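Local coordinates for SidF, inhibitor of growth family, member 3 (Legionella pneumophila subsp. pneumophila, PDB 4FYE), which removes phosphate from membrane phosphoinositides, probably the 3-phosphate of phosphatidylinositol 3,4,5-trisphosphate, at residues 312-315 with 316-319; 370-373 with 374-377; 527-530 with 531-535; 621-624 with 625-628. The protein carries 1 engineered substitution. All blocks are in the same frame, centred on the assembly; numbering follows the deposited sequence.

Interaction 1 of 4, residues 312-315 with 316-319; sequences RMTN and EDLW
Thr314 and Asp317 bind each other reciprocally at the start of helix 315-320. The backbone N of Asp317 donates to Thr314 OG1 over 3.1 Å, and the bond is nearly straight. In return Thr314 N donates to Asp317 OD2, again at 3.1 Å, meeting this oxygen on its anti side and 32° out of the carboxylate plane. The hydroxyl is within reach because OG1 sits between the backbone N and the carbonyl carbon of its own residue (chi1 69°). Close packing backs the pair. Met313 CB lies 3.7 Å from Asp317 CB, and the bent thioether chain makes an apolar contact, Met313 CE 3.8 Å from Leu318 CD2, the two side chains crossing at about a right angle. Leu318 is buried, pressed also against Arg339, Ile343 and Tyr346 of helix 335-349, and Arg339 bonds Asn315 OD1. The outer side is looser: the end of Glu316 leads away from the turn in an exposed position, while Trp319 turns off to a cation-pi contact with Arg327. Leu318 N bonds Thr314 O and Trp319 N bonds Asn315 O, opening the regular helical pattern. With Thr314 as N-cap, the reciprocal pair is a capping box, a classic helix N-terminus.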
loop_
_atom_site.group_PDB
_atom_site.type_symbol
_atom_site.label_atom_id
_atom_site.label_comp_id
_atom_site.label_asym_id
_atom_site.label_seq_id
_atom_site.Cartn_x
_atom_site.Cartn_y
_atom_site.Cartn_z
ATOM N N ARG A 312 3.572 17.099 -1.282
ATOM C CA ARG A 312 2.350 17.630 -0.734
ATOM C C ARG A 312 2.494 19.108 -0.384
ATOM O O ARG A 312 1.550 19.692 0.089
ATOM C CB ARG A 312 1.896 16.808 0.464
ATOM C CG ARG A 312 1.333 15.490 -0.038
ATOM C CD ARG A 312 1.238 14.316 0.925
ATOM N NE ARG A 312 0.602 14.607 2.213
ATOM C CZ ARG A 312 -0.694 14.817 2.316
ATOM N NH1 ARG A 312 -1.424 14.774 1.214
ATOM N NH2 ARG A 312 -1.256 15.026 3.479
ATOM N N MET A 313 3.647 19.717 -0.609
ATOM C CA MET A 313 3.723 21.177 -0.469
ATOM C C MET A 313 3.668 21.982 -1.758
ATOM O O MET A 313 4.360 21.688 -2.762
ATOM C CB MET A 313 4.933 21.564 0.349
ATOM C CG MET A 313 4.779 20.923 1.731
ATOM S SD MET A 313 5.996 21.411 2.926
ATOM C CE MET A 313 7.356 20.592 2.200
ATOM N N THR A 314 2.831 23.011 -1.727
ATOM C CA THR A 314 2.746 23.913 -2.864
ATOM C C THR A 314 3.965 24.741 -2.748
ATOM O O THR A 314 4.607 24.818 -1.686
ATOM C CB THR A 314 1.468 24.787 -2.793
ATOM O OG1 THR A 314 1.564 25.724 -1.694
ATOM C CG2 THR A 314 0.259 23.854 -2.503
ATOM N N ASN A 315 4.275 25.396 -3.834
ATOM C CA ASN A 315 5.207 26.515 -3.799
ATOM C C ASN A 315 4.980 27.568 -2.703
ATOM O O ASN A 315 5.943 27.946 -2.037
ATOM C CB ASN A 315 5.350 27.135 -5.184
ATOM C CG ASN A 315 6.101 26.212 -6.151
ATOM O OD1 ASN A 315 6.154 24.981 -5.968
ATOM N ND2 ASN A 315 6.668 26.793 -7.187
ATOM N N GLU A 316 3.742 28.026 -2.500
ATOM C CA GLU A 316 3.452 29.005 -1.428
ATOM C C GLU A 316 3.915 28.408 -0.085
ATOM O O GLU A 316 4.573 29.094 0.695
ATOM C CB GLU A 316 1.958 29.301 -1.323
ATOM C CG GLU A 316 1.475 30.670 -1.786
ATOM C CD GLU A 316 0.079 31.054 -1.200
ATOM O OE1 GLU A 316 -0.205 32.286 -1.026
ATOM O OE2 GLU A 316 -0.749 30.134 -0.904
ATOM N N ASP A 317 3.565 27.136 0.151
ATOM C CA ASP A 317 3.947 26.346 1.350
ATOM C C ASP A 317 5.471 26.312 1.584
ATOM O O ASP A 317 5.925 26.509 2.674
ATOM C CB ASP A 317 3.463 24.899 1.218
ATOM C CG ASP A 317 1.932 24.716 1.431
ATOM O OD1 ASP A 317 1.281 25.582 2.081
ATOM O OD2 ASP A 317 1.374 23.685 0.934
ATOM N N LEU A 318 6.277 26.046 0.574
ATOM C CA LEU A 318 7.694 26.034 0.816
ATOM C C LEU A 318 8.237 27.460 1.156
ATOM O O LEU A 318 9.032 27.676 2.106
ATOM C CB LEU A 318 8.400 25.457 -0.416
ATOM C CG LEU A 318 8.078 24.034 -0.815
ATOM C CD1 LEU A 318 8.231 23.830 -2.318
ATOM C CD2 LEU A 318 8.990 23.069 -0.106
ATOM N N TRP A 319 7.806 28.433 0.374
ATOM C CA TRP A 319 8.079 29.786 0.629
ATOM C C TRP A 319 7.826 30.225 2.046
ATOM O O TRP A 319 8.650 30.956 2.636
ATOM C CB TRP A 319 7.210 30.598 -0.303
ATOM C CG TRP A 319 7.503 32.067 -0.294
ATOM C CD1 TRP A 319 6.730 33.076 0.276
ATOM C CD2 TRP A 319 8.671 32.744 -0.883
ATOM N NE1 TRP A 319 7.311 34.300 0.073
ATOM C CE2 TRP A 319 8.489 34.177 -0.609
ATOM C CE3 TRP A 319 9.811 32.324 -1.594
ATOM C CZ2 TRP A 319 9.418 35.138 -1.041
ATOM C CZ3 TRP A 319 10.749 33.305 -2.023
ATOM C CH2 TRP A 319 10.560 34.672 -1.745
#

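Interaction 2 of 4, residues 370-373 with 374-377; sequences AENQ and KEQF
Gln376 holds its CG beside its own backbone N (chi1 -63°) and is extended beyond it, a shape that carries the chain back along Asn372, with Gln376 CG only 3.0 Å from Asn372 O. Glu375 starts the same way but bends at its second torsion (chi2 74°), which brings Glu375 OE1 to 3.5 Å from Asn372 CB. The Asn372 amide and this carboxylate cross with their planes 62° apart. All this happens where a type I' beta turn, Ala370 to Gln373, runs straight into helix 373-387. The turn is closed by Gln373 N donating to Ala370 O at 3.1 Å, and both of its central residues, Glu371 and Asn372, have positive phi. Asn372 occupies the N-cap, yet its side chain makes no capping bond; its carbonyl serves the helix instead, Asn372 O accepting from Gln376 N at 3.0 Å. One residue on, Phe377 N donates to Gln373 O at 3.2 Å. Phe377 sends its ring away from the turn, to Met414 and Ser416 of strand 402-416, and Lys374 forms a salt bridge with Glu378. At the turn's exposed corner the side chain of Glu371 lies about 6 Å from a bound phosphate ion, probably from the crystallisation liquor.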
loop_
_atom_site.group_PDB
_atom_site.type_symbol
_atom_site.label_atom_id
_atom_site.label_comp_id
_atom_site.label_asym_id
_atom_site.label_seq_id
_atom_site.Cartn_x
_atom_site.Cartn_y
_atom_site.Cartn_z
ATOM N N ALA A 370 3.165 -21.336 5.652
ATOM C CA ALA A 370 3.523 -20.147 6.396
ATOM C C ALA A 370 4.138 -19.004 5.553
ATOM O O ALA A 370 3.937 -17.814 5.864
ATOM C CB ALA A 370 4.421 -20.508 7.553
ATOM N N GLU A 371 4.883 -19.354 4.512
ATOM C CA GLU A 371 5.628 -18.356 3.714
ATOM C C GLU A 371 6.349 -17.253 4.538
ATOM O O GLU A 371 6.374 -16.088 4.122
ATOM C CB GLU A 371 4.699 -17.710 2.671
ATOM C CG GLU A 371 4.123 -18.688 1.648
ATOM C CD GLU A 371 3.012 -18.062 0.800
ATOM O OE1 GLU A 371 2.937 -16.809 0.736
ATOM O OE2 GLU A 371 2.201 -18.804 0.180
ATOM N N ASN A 372 6.893 -17.596 5.703
ATOM C CA ASN A 372 7.691 -16.644 6.468
ATOM C C ASN A 372 6.918 -15.380 6.901
ATOM O O ASN A 372 7.458 -14.258 7.016
ATOM C CB ASN A 372 9.004 -16.319 5.726
ATOM C CG ASN A 372 9.813 -17.574 5.420
ATOM O OD1 ASN A 372 10.515 -18.102 6.286
ATOM N ND2 ASN A 372 9.660 -18.097 4.209
ATOM N N GLN A 373 5.639 -15.599 7.173
ATOM C CA GLN A 373 4.788 -14.575 7.665
ATOM C C GLN A 373 5.234 -14.138 9.048
ATOM O O GLN A 373 5.075 -12.966 9.414
ATOM C CB GLN A 373 3.337 -15.014 7.625
ATOM C CG GLN A 373 2.719 -14.922 6.233
ATOM C CD GLN A 373 1.311 -15.507 6.149
ATOM O OE1 GLN A 373 1.125 -16.739 6.168
ATOM N NE2 GLN A 373 0.315 -14.640 6.083
ATOM N N LYS A 374 5.902 -15.003 9.776
ATOM C CA LYS A 374 6.339 -14.616 11.108
ATOM C C LYS A 374 7.468 -13.591 11.026
ATOM O O LYS A 374 7.425 -12.568 11.727
ATOM C CB LYS A 374 6.639 -15.828 12.027
ATOM C CG LYS A 374 7.389 -15.488 13.326
ATOM C CD LYS A 374 6.793 -16.140 14.568
ATOM C CE LYS A 374 7.799 -16.886 15.459
ATOM N NZ LYS A 374 8.815 -16.078 16.214
ATOM N N GLU A 375 8.435 -13.825 10.139
ATOM C CA GLU A 375 9.522 -12.837 9.940
ATOM C C GLU A 375 9.005 -11.550 9.324
ATOM O O GLU A 375 9.412 -10.457 9.721
ATOM C CB GLU A 375 10.662 -13.410 9.104
ATOM C CG GLU A 375 11.476 -14.460 9.860
ATOM C CD GLU A 375 10.743 -15.823 10.007
ATOM O OE1 GLU A 375 10.131 -16.360 9.039
ATOM O OE2 GLU A 375 10.801 -16.377 11.119
ATOM N N GLN A 376 8.068 -11.665 8.396
ATOM C CA GLN A 376 7.520 -10.458 7.728
ATOM C C GLN A 376 6.944 -9.558 8.750
ATOM O O GLN A 376 6.917 -8.332 8.576
ATOM C CB GLN A 376 6.426 -10.791 6.726
ATOM C CG GLN A 376 6.893 -11.638 5.578
ATOM C CD GLN A 376 5.749 -11.978 4.631
ATOM O OE1 GLN A 376 5.564 -13.140 4.184
ATOM N NE2 GLN A 376 4.972 -10.979 4.327
ATOM N N PHE A 377 6.512 -10.155 9.851
ATOM C CA PHE A 377 6.026 -9.359 10.959
ATOM C C PHE A 377 7.237 -8.928 11.751
ATOM O O PHE A 377 7.495 -7.742 11.927
ATOM C CB PHE A 377 5.006 -10.121 11.825
ATOM C CG PHE A 377 4.837 -9.541 13.201
ATOM C CD1 PHE A 377 4.217 -8.320 13.375
ATOM C CD2 PHE A 377 5.338 -10.195 14.307
ATOM C CE1 PHE A 377 4.053 -7.769 14.634
ATOM C CE2 PHE A 377 5.206 -9.639 15.586
ATOM C CZ PHE A 377 4.552 -8.419 15.754
#

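Interaction 3 of 4, residues 527-530 with 531-535; sequences QLKN and QVDGY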
loop_
_atom_site.group_PDB
_atom_site.type_symbol
_atom_site.label_atom_id
_atom_site.label_comp_id
_atom_site.label_asym_id
_atom_site.label_seq_id
_atom_site.Cartn_x
_atom_site.Cartn_y
_atom_site.Cartn_z
ATOM N N GLN A 527 32.851 -11.168 14.969
ATOM C CA GLN A 527 32.770 -10.023 15.873
ATOM C C GLN A 527 31.499 -9.203 15.518
ATOM O O GLN A 527 30.626 -8.963 16.365
ATOM C CB GLN A 527 34.073 -9.190 15.805
ATOM C CG GLN A 527 33.906 -7.705 16.101
ATOM C CD GLN A 527 34.576 -6.802 15.065
ATOM O OE1 GLN A 527 33.935 -6.319 14.108
ATOM N NE2 GLN A 527 35.880 -6.565 15.253
ATOM N N LEU A 528 31.372 -8.812 14.256
ATOM C CA LEU A 528 30.179 -8.083 13.825
ATOM C C LEU A 528 28.886 -8.827 14.188
ATOM O O LEU A 528 27.982 -8.251 14.793
ATOM C CB LEU A 528 30.244 -7.757 12.327
ATOM C CG LEU A 528 31.335 -6.754 11.911
ATOM C CD1 LEU A 528 31.515 -6.722 10.395
ATOM C CD2 LEU A 528 31.064 -5.364 12.462
ATOM N N LYS A 529 28.803 -10.107 13.863
ATOM C CA LYS A 529 27.645 -10.857 14.296
ATOM C C LYS A 529 27.417 -10.759 15.822
ATOM O O LYS A 529 26.299 -10.486 16.265
ATOM C CB LYS A 529 27.701 -12.304 13.808
ATOM C CG LYS A 529 26.442 -13.089 14.159
ATOM C CD LYS A 529 26.440 -14.511 13.619
ATOM C CE LYS A 529 25.110 -15.187 13.873
ATOM N NZ LYS A 529 25.011 -15.429 15.335
ATOM N N ASN A 530 28.464 -10.946 16.623
ATOM C CA ASN A 530 28.277 -10.927 18.079
ATOM C C ASN A 530 27.754 -9.618 18.675
ATOM O O ASN A 530 26.775 -9.627 19.439
ATOM C CB ASN A 530 29.517 -11.414 18.820
ATOM C CG ASN A 530 29.405 -12.865 19.226
ATOM O OD1 ASN A 530 28.492 -13.572 18.793
ATOM N ND2 ASN A 530 30.325 -13.318 20.072
ATOM N N GLN A 531 28.393 -8.508 18.299
ATOM C CA GLN A 531 27.924 -7.146 18.623
ATOM C C GLN A 531 26.443 -6.951 18.365
ATOM O O GLN A 531 25.749 -6.319 19.159
ATOM C CB GLN A 531 28.607 -6.129 17.737
ATOM C CG GLN A 531 30.048 -5.826 18.047
ATOM C CD GLN A 531 30.591 -4.813 17.065
ATOM O OE1 GLN A 531 29.840 -3.970 16.536
ATOM N NE2 GLN A 531 31.901 -4.888 16.809
ATOM N N VAL A 532 25.983 -7.475 17.231
ATOM C CA VAL A 532 24.625 -7.255 16.765
ATOM C C VAL A 532 23.721 -7.921 17.788
ATOM O O VAL A 532 22.815 -7.305 18.364
ATOM C CB VAL A 532 24.478 -7.813 15.334
ATOM C CG1 VAL A 532 23.014 -8.006 14.939
ATOM C CG2 VAL A 532 25.183 -6.900 14.331
ATOM N N ASP A 533 24.086 -9.165 18.080
ATOM C CA ASP A 533 23.363 -10.033 18.987
ATOM C C ASP A 533 23.267 -9.444 20.382
ATOM O O ASP A 533 22.173 -9.392 20.959
ATOM C CB ASP A 533 24.002 -11.420 18.980
ATOM C CG ASP A 533 23.817 -12.139 17.643
ATOM O OD1 ASP A 533 22.835 -11.842 16.901
ATOM O OD2 ASP A 533 24.646 -13.013 17.317
ATOM N N GLY A 534 24.395 -8.972 20.907
ATOM C CA GLY A 534 24.403 -8.376 22.237
ATOM C C GLY A 534 23.384 -7.247 22.322
ATOM O O GLY A 534 22.550 -7.201 23.244
ATOM N N TYR A 535 23.455 -6.342 21.344
ATOM C CA TYR A 535 22.561 -5.188 21.275
ATOM C C TYR A 535 21.143 -5.689 21.101
ATOM O O TYR A 535 20.213 -5.163 21.709
ATOM C CB TYR A 535 22.954 -4.227 20.128
ATOM C CG TYR A 535 24.330 -3.558 20.255
ATOM C CD1 TYR A 535 24.771 -3.027 21.476
ATOM C CD2 TYR A 535 25.179 -3.442 19.142
ATOM C CE1 TYR A 535 26.016 -2.412 21.589
ATOM C CE2 TYR A 535 26.427 -2.829 19.244
ATOM C CZ TYR A 535 26.838 -2.313 20.465
ATOM O OH TYR A 535 28.063 -1.692 20.575
#
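Lys529 and Asp533, one helical turn apart, cross at a slant, and the ammonium group meets the carboxylate in a salt bridge. The lysine chain leaves with CG anti to its backbone N (chi1 -176°) and stays extended until a final bend (chi4 -70°) swings NZ back to Asp533 OD2 at 3.1 Å, on the syn lone pair of that oxygen. The same oxygen lies 3.6 Å from Lys529 CG, so the carboxylate rests against the base of the chain as well as its charged end. Gln527 and Gln531 are disposed quite differently: they run side by side, pointing the same way, their amide planes 28° apart, with Gln531 NE2 nearest the aliphatic Gln527 CG at 3.5 Å. Val532 turns its methyl CG2 to 3.1 Å from Leu528 O, while elsewhere it touches Tyr502 of helix 482-514 and Leu288 of helix 284-311. Backbone bonds such as Gly534 N to Asn530 O, 2.9 Å, keep this part of helix 522-583, within a predicted coiled coil, regular. Because the salt bridge links residues four positions apart, the same pair joined by the backbone bond from Asp533 N to Lys529 O, it probably reinforces the helix and lets two partly exposed charges offset each other.

Interaction 4 of 4, residues 621-624 with 625-628; sequences GKNN and FKLQ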
loop_
_atom_site.group_PDB
_atom_site.type_symbol
_atom_site.label_atom_id
_atom_site.label_comp_id
_atom_site.label_asym_id
_atom_site.label_seq_id
_atom_site.Cartn_x
_atom_site.Cartn_y
_atom_site.Cartn_z
ATOM N N GLY A 621 -15.985 -12.962 10.795
ATOM C CA GLY A 621 -16.048 -12.871 9.336
ATOM C C GLY A 621 -16.638 -11.561 8.929
ATOM O O GLY A 621 -16.087 -10.853 8.100
ATOM N N LYS A 622 -17.708 -11.191 9.611
ATOM C CA LYS A 622 -18.490 -10.020 9.263
ATOM C C LYS A 622 -17.755 -8.698 9.535
ATOM O O LYS A 622 -18.222 -7.645 9.106
ATOM C CB LYS A 622 -19.846 -10.060 9.996
ATOM C CG LYS A 622 -19.840 -9.556 11.441
ATOM C CD LYS A 622 -21.094 -10.039 12.181
ATOM C CE LYS A 622 -21.174 -9.620 13.652
ATOM N NZ LYS A 622 -22.086 -10.550 14.385
ATOM N N ASN A 623 -16.642 -8.765 10.262
ATOM C CA ASN A 623 -15.831 -7.564 10.561
ATOM C C ASN A 623 -14.484 -7.612 9.960
ATOM O O ASN A 623 -13.659 -6.800 10.292
ATOM C CB ASN A 623 -15.626 -7.362 12.076
ATOM C CG ASN A 623 -16.921 -7.155 12.785
ATOM O OD1 ASN A 623 -17.129 -7.658 13.894
ATOM N ND2 ASN A 623 -17.836 -6.453 12.130
ATOM N N ASN A 624 -14.244 -8.588 9.105
ATOM C CA ASN A 624 -12.922 -8.778 8.540
ATOM C C ASN A 624 -12.056 -7.575 8.094
ATOM O O ASN A 624 -10.877 -7.446 8.472
ATOM C CB ASN A 624 -12.932 -9.881 7.491
ATOM C CG ASN A 624 -11.584 -10.533 7.310
ATOM O OD1 ASN A 624 -11.328 -11.213 6.273
ATOM N ND2 ASN A 624 -10.723 -10.386 8.286
ATOM N N PHE A 625 -12.405 -6.648 7.291
ATOM C CA PHE A 625 -11.087 -5.808 7.281
ATOM C C PHE A 625 -11.198 -4.545 8.138
ATOM O O PHE A 625 -10.434 -3.561 7.961
ATOM C CB PHE A 625 -10.734 -5.402 5.831
ATOM C CG PHE A 625 -10.204 -6.537 4.955
ATOM C CD1 PHE A 625 -8.918 -6.445 4.404
ATOM C CD2 PHE A 625 -10.949 -7.699 4.729
ATOM C CE1 PHE A 625 -8.411 -7.422 3.570
ATOM C CE2 PHE A 625 -10.445 -8.705 3.898
ATOM C CZ PHE A 625 -9.177 -8.578 3.309
ATOM N N LYS A 626 -12.211 -4.498 9.009
ATOM C CA LYS A 626 -12.700 -3.217 9.564
ATOM C C LYS A 626 -11.682 -2.518 10.499
ATOM O O LYS A 626 -11.576 -1.273 10.494
ATOM C CB LYS A 626 -13.997 -3.403 10.334
ATOM C CG LYS A 626 -15.113 -4.025 9.548
ATOM C CD LYS A 626 -16.423 -3.585 10.166
ATOM C CE LYS A 626 -17.590 -4.292 9.482
ATOM N NZ LYS A 626 -18.769 -3.914 10.315
ATOM N N LEU A 627 -10.917 -3.302 11.261
ATOM C CA LEU A 627 -10.130 -2.716 12.330
ATOM C C LEU A 627 -8.915 -2.118 11.658
ATOM O O LEU A 627 -8.582 -0.958 11.922
ATOM C CB LEU A 627 -9.774 -3.714 13.441
ATOM C CG LEU A 627 -8.732 -3.267 14.499
ATOM C CD1 LEU A 627 -9.148 -1.980 15.214
ATOM C CD2 LEU A 627 -8.498 -4.408 15.504
ATOM N N GLN A 628 -8.343 -2.873 10.720
ATOM C CA GLN A 628 -7.219 -2.432 9.905
ATOM C C GLN A 628 -7.612 -1.177 9.146
ATOM O O GLN A 628 -6.867 -0.174 9.119
ATOM C CB GLN A 628 -6.807 -3.588 8.992
ATOM C CG GLN A 628 -6.468 -4.911 9.730
ATOM C CD GLN A 628 -7.652 -5.871 9.898
ATOM O OE1 GLN A 628 -8.746 -5.455 10.148
ATOM N NE2 GLN A 628 -7.406 -7.163 9.847
HETATM O O HOH W 1 -11.121 -6.010 11.705
HETATM O O HOH W 2 -9.700 -8.860 10.360
#
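Asn623 O and Lys626 make the innermost contact. Lys626 N donates to this carbonyl at 3.0 Å; the bond is close to straight at the hydrogen, although the donor stands 39° out of the carbonyl plane. Lys626 CG lies 3.2 Å from the same oxygen, and from there the extended chain carries Lys626 CE to 3.4 Å from Lys622 O, slanting across the Asn623 side chain. Beyond it, the ammonium group reaches a salt bridge with Asp681.

Two waters form the next layer. One stands 3.0 Å from Asn623 O, accepts from Leu627 N at 2.8 Å and is also within bonding distance of Gln628 OE1. The other lies 2.6 Å from Asn624 O and accepts from Gln628 NE2 at 2.9 Å. A bend at chi2 (92°) folds the Gln628 amide back toward the helix start, where both waters can touch it; its NE2 is held in addition by Trp417 O.

Further out, Asn624 and Phe625 lie side by side, pointing the same way, with amide and ring planes 55° apart. The Phe625 ring packs on Leu656 of helix 652-668 and makes an edge-to-face contact with Phe719. Upstream, a 3-10 turn, Asn624 N bonded to Gly621 O, sets the two asparagines before helix 626-637, for which Phe625 is the N-cap. With that aromatic residue at the cap, water and the Gln628 amide take part in satisfying polar groups at a largely buried helix start, and the lysine charge is probably balanced by Asp681.

Interactions 1, 2 and 4 all lie at helix starts, whereas interaction 3 falls within a long helix. They differ in chemistry: a reciprocal side-chain capping box at the surface in interaction 1, a tight turn whose last carbonyls accept helical N-H groups in the partly buried interaction 2, and bridging waters in the buried interaction 4. Interaction 3, also partly buried, adds a salt bridge to ordinary helical bonds. Helix 284-311 connects two of them, leading directly into interaction 1 and touching interaction 3 through Tyr285 and Leu288, although their centres are about 44 Å apart. Interactions 2 and 4 lie closer, about 21 Å between centres, without touching.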